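Local structure of cytochrome c family protein (Geobacter sulfurreducens, 3OUE) at residues P4-F9 with A18-F23. The protein probably carries electrons along a chain of heme c groups, this chain being the C-terminal hexaheme fragment of an elongated dodecaheme cytochrome linked to iron reduction. Residues are numbered along the deposited sequence; the frame is centred on the assembly and turned at random.
With HEC (heme c), chain D.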
loop_
_atom_site.group_PDB
_atom_site.type_symbol
_atom_site.label_atom_id
_atom_site.label_comp_id
_atom_site.label_asym_id
_atom_site.label_seq_id
_atom_site.Cartn_x
_atom_site.Cartn_y
_atom_site.Cartn_z
ATOM N N PRO A 4 6.412 -10.015 -25.003
ATOM C CA PRO A 4 5.328 -10.347 -24.076
ATOM C C PRO A 4 4.765 -9.017 -23.564
ATOM O O PRO A 4 5.506 -8.057 -23.359
ATOM C CB PRO A 4 6.036 -11.162 -22.994
ATOM C CG PRO A 4 7.462 -10.653 -23.055
ATOM C CD PRO A 4 7.696 -10.556 -24.537
ATOM N N LYS A 5 3.455 -8.955 -23.377
ATOM C CA LYS A 5 2.809 -7.724 -22.934
ATOM C C LYS A 5 2.712 -7.592 -21.421
ATOM O O LYS A 5 3.032 -8.516 -20.672
ATOM C CB LYS A 5 1.401 -7.637 -23.531
ATOM C CG LYS A 5 0.507 -8.805 -23.123
ATOM C CD LYS A 5 -0.845 -8.770 -23.825
ATOM C CE LYS A 5 -1.727 -9.936 -23.378
ATOM N NZ LYS A 5 -3.066 -9.907 -24.032
ATOM N N THR A 6 2.268 -6.419 -20.992
ATOM C CA THR A 6 2.079 -6.119 -19.587
ATOM C C THR A 6 1.026 -7.081 -19.076
ATOM O O THR A 6 0.017 -7.312 -19.739
ATOM C CB THR A 6 1.609 -4.669 -19.418
ATOM O OG1 THR A 6 2.657 -3.794 -19.851
ATOM C CG2 THR A 6 1.254 -4.367 -17.965
ATOM N N VAL A 7 1.261 -7.645 -17.899
ATOM C CA VAL A 7 0.333 -8.608 -17.330
ATOM C C VAL A 7 -0.563 -8.002 -16.268
ATOM O O VAL A 7 -0.101 -7.254 -15.409
ATOM C CB VAL A 7 1.095 -9.793 -16.716
ATOM C CG1 VAL A 7 0.108 -10.842 -16.211
ATOM C CG2 VAL A 7 2.045 -10.378 -17.747
ATOM N N ASN A 8 -1.850 -8.333 -16.340
ATOM C CA ASN A 8 -2.837 -7.841 -15.378
ATOM C C ASN A 8 -3.347 -8.990 -14.513
ATOM O O ASN A 8 -3.806 -10.010 -15.028
ATOM C CB ASN A 8 -4.022 -7.193 -16.105
ATOM C CG ASN A 8 -3.605 -6.021 -16.971
ATOM O OD1 ASN A 8 -2.896 -5.116 -16.518
ATOM N ND2 ASN A 8 -4.049 -6.026 -18.226
ATOM N N PHE A 9 -3.256 -8.831 -13.198
ATOM C CA PHE A 9 -3.724 -9.861 -12.283
ATOM C C PHE A 9 -5.065 -9.451 -11.697
ATOM O O PHE A 9 -5.145 -8.516 -10.895
ATOM C CB PHE A 9 -2.715 -10.079 -11.155
ATOM C CG PHE A 9 -1.384 -10.582 -11.625
ATOM C CD1 PHE A 9 -0.490 -9.728 -12.259
ATOM C CD2 PHE A 9 -1.032 -11.918 -11.450
ATOM C CE1 PHE A 9 0.742 -10.194 -12.715
ATOM C CE2 PHE A 9 0.194 -12.400 -11.902
ATOM C CZ PHE A 9 1.084 -11.537 -12.537
ATOM N N ALA A 18 -0.331 -5.313 -11.498
ATOM C CA ALA A 18 0.224 -5.301 -12.842
ATOM C C ALA A 18 1.705 -5.654 -12.831
ATOM O O ALA A 18 2.403 -5.424 -11.844
ATOM C CB ALA A 18 0.022 -3.934 -13.477
ATOM N N PHE A 19 2.170 -6.230 -13.932
ATOM C CA PHE A 19 3.575 -6.597 -14.091
ATOM C C PHE A 19 4.010 -6.101 -15.463
ATOM O O PHE A 19 3.335 -6.362 -16.458
ATOM C CB PHE A 19 3.760 -8.109 -14.036
ATOM C CG PHE A 19 5.141 -8.558 -14.430
ATOM C CD1 PHE A 19 6.216 -8.384 -13.566
ATOM C CD2 PHE A 19 5.368 -9.125 -15.677
ATOM C CE1 PHE A 19 7.498 -8.768 -13.934
ATOM C CE2 PHE A 19 6.640 -9.511 -16.059
ATOM C CZ PHE A 19 7.712 -9.332 -15.185
ATOM N N SER A 20 5.127 -5.386 -15.514
ATOM C CA SER A 20 5.621 -4.861 -16.776
ATOM C C SER A 20 6.751 -5.707 -17.316
ATOM O O SER A 20 7.821 -5.789 -16.710
ATOM C CB SER A 20 6.128 -3.428 -16.618
ATOM O OG SER A 20 6.596 -2.942 -17.871
ATOM N N HIS A 21 6.517 -6.344 -18.455
ATOM C CA HIS A 21 7.559 -7.152 -19.059
ATOM C C HIS A 21 8.655 -6.220 -19.539
ATOM O O HIS A 21 9.836 -6.451 -19.280
ATOM C CB HIS A 21 7.017 -7.946 -20.248
ATOM C CG HIS A 21 6.646 -9.358 -19.912
ATOM N ND1 HIS A 21 5.352 -9.803 -19.767
ATOM C CD2 HIS A 21 7.434 -10.442 -19.688
ATOM C CE1 HIS A 21 5.397 -11.103 -19.468
ATOM N NE2 HIS A 21 6.641 -11.540 -19.408
ATOM N N GLU A 22 8.259 -5.151 -20.229
ATOM C CA GLU A 22 9.233 -4.209 -20.765
ATOM C C GLU A 22 10.211 -3.693 -19.707
ATOM O O GLU A 22 11.425 -3.689 -19.925
ATOM C CB GLU A 22 8.517 -3.039 -21.448
ATOM C CG GLU A 22 9.452 -2.042 -22.098
ATOM C CD GLU A 22 8.717 -1.042 -22.989
ATOM O OE1 GLU A 22 7.569 -0.681 -22.658
ATOM O OE2 GLU A 22 9.295 -0.605 -24.011
ATOM N N PHE A 23 9.698 -3.260 -18.564
ATOM C CA PHE A 23 10.587 -2.767 -17.512
ATOM C C PHE A 23 11.574 -3.854 -17.044
ATOM O O PHE A 23 12.780 -3.629 -16.987
ATOM C CB PHE A 23 9.785 -2.261 -16.301
ATOM C CG PHE A 23 10.652 -1.719 -15.195
ATOM C CD1 PHE A 23 11.181 -0.431 -15.277
ATOM C CD2 PHE A 23 11.019 -2.531 -14.117
ATOM C CE1 PHE A 23 12.071 0.051 -14.299
ATOM C CE2 PHE A 23 11.912 -2.063 -13.134
ATOM C CZ PHE A 23 12.442 -0.769 -13.227
HETATM FE FE HEC D . 7.221 -13.435 -18.985
HETATM C CHA HEC D . 3.879 -14.074 -18.399
HETATM C CHB HEC D . 6.915 -14.608 -22.159
HETATM C CHC HEC D . 10.520 -12.600 -19.589
HETATM C CHD HEC D . 7.662 -12.733 -15.671
HETATM N NA HEC D . 5.753 -14.223 -20.030
HETATM C C1A HEC D . 4.418 -14.361 -19.676
HETATM C C2A HEC D . 3.645 -14.864 -20.792
HETATM C C3A HEC D . 4.503 -15.108 -21.796
HETATM C C4A HEC D . 5.809 -14.702 -21.329
HETATM C CMA HEC D . 4.090 -15.696 -23.144
HETATM C CAA HEC D . 2.143 -15.123 -20.805
HETATM C CBA HEC D . 1.892 -16.621 -20.740
HETATM C CGA HEC D . 0.551 -16.967 -20.119
HETATM O O1A HEC D . 0.375 -16.694 -18.911
HETATM O O2A HEC D . -0.325 -17.507 -20.833
HETATM N NB HEC D . 8.404 -13.496 -20.544
HETATM C C1B HEC D . 8.128 -14.027 -21.798
HETATM C C2B HEC D . 9.276 -13.915 -22.689
HETATM C C3B HEC D . 10.273 -13.305 -21.979
HETATM C C4B HEC D . 9.738 -13.064 -20.655
HETATM C CMB HEC D . 9.350 -14.372 -24.160
HETATM C CAB HEC D . 11.649 -12.865 -22.486
HETATM C CBB HEC D . 11.521 -11.858 -23.619
HETATM N NC HEC D . 8.738 -12.806 -17.896
HETATM C C1C HEC D . 10.045 -12.506 -18.292
HETATM C C2C HEC D . 10.869 -12.100 -17.165
HETATM C C3C HEC D . 10.062 -12.173 -16.064
HETATM C C4C HEC D . 8.748 -12.576 -16.524
HETATM C CMC HEC D . 12.349 -11.665 -17.246
HETATM C CAC HEC D . 10.464 -12.099 -14.574
HETATM C CBC HEC D . 11.151 -10.799 -14.197
HETATM N ND HEC D . 6.043 -13.365 -17.404
HETATM C C1D HEC D . 6.384 -13.056 -16.099
HETATM C C2D HEC D . 5.216 -12.999 -15.247
HETATM C C3D HEC D . 4.143 -13.363 -15.998
HETATM C C4D HEC D . 4.646 -13.613 -17.333
HETATM C CMD HEC D . 5.150 -12.501 -13.792
HETATM C CAD HEC D . 2.709 -13.483 -15.473
HETATM C CBD HEC D . 2.410 -14.929 -15.080
HETATM C CGD HEC D . 1.021 -15.103 -14.487
HETATM O O1D HEC D . 0.033 -14.650 -15.107
HETATM O O2D HEC D . 0.920 -15.699 -13.394
HETATM O O HOH W 1 5.369 -4.980 -20.602
#
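Pro4 CB sits squarely over the imidazole of His21, 3.4 Å from the ring centroid in a CH-pi contact, while the edge of the Phe19 ring, at CE2, lies over the opposite face. Between them the ring reaches the heme iron through NE2 at 2.0 Å, with His34 completing the bis-histidine ligation of this cytochrome c7 (c3) fold. Its ND1 donates to Lys5 O at 2.8 Å, nearly in the imidazole plane but from above the carbonyl plane, fixing the ring's rotation. Beside this tight packing, Val7 and Phe19 form the antiparallel hydrogen-bonded pair of the hairpin of strands 7-9 and 17-19, with Val7 N to Phe19 O at 2.8 Å. With CG anti to the backbone N (chi1 170°), the Phe19 ring takes heme CMD over one face, and its CE2 is 3.4 Å from heme CHD. With alanine in place of Phe19, the imidazole would probably lose its cover on one face and a gap would open beside the porphyrin. The other side is looser: Lys5 and Asn8 are exposed, and water 1 joins Thr6 OG1 to Glu22 N, while Ser20 OG caps the helix by accepting from Phe23 N. The bond to Lys5 O should give the His21 imidazole some imidazolate character, which would probably strengthen donation to iron and favour the oxidised heme.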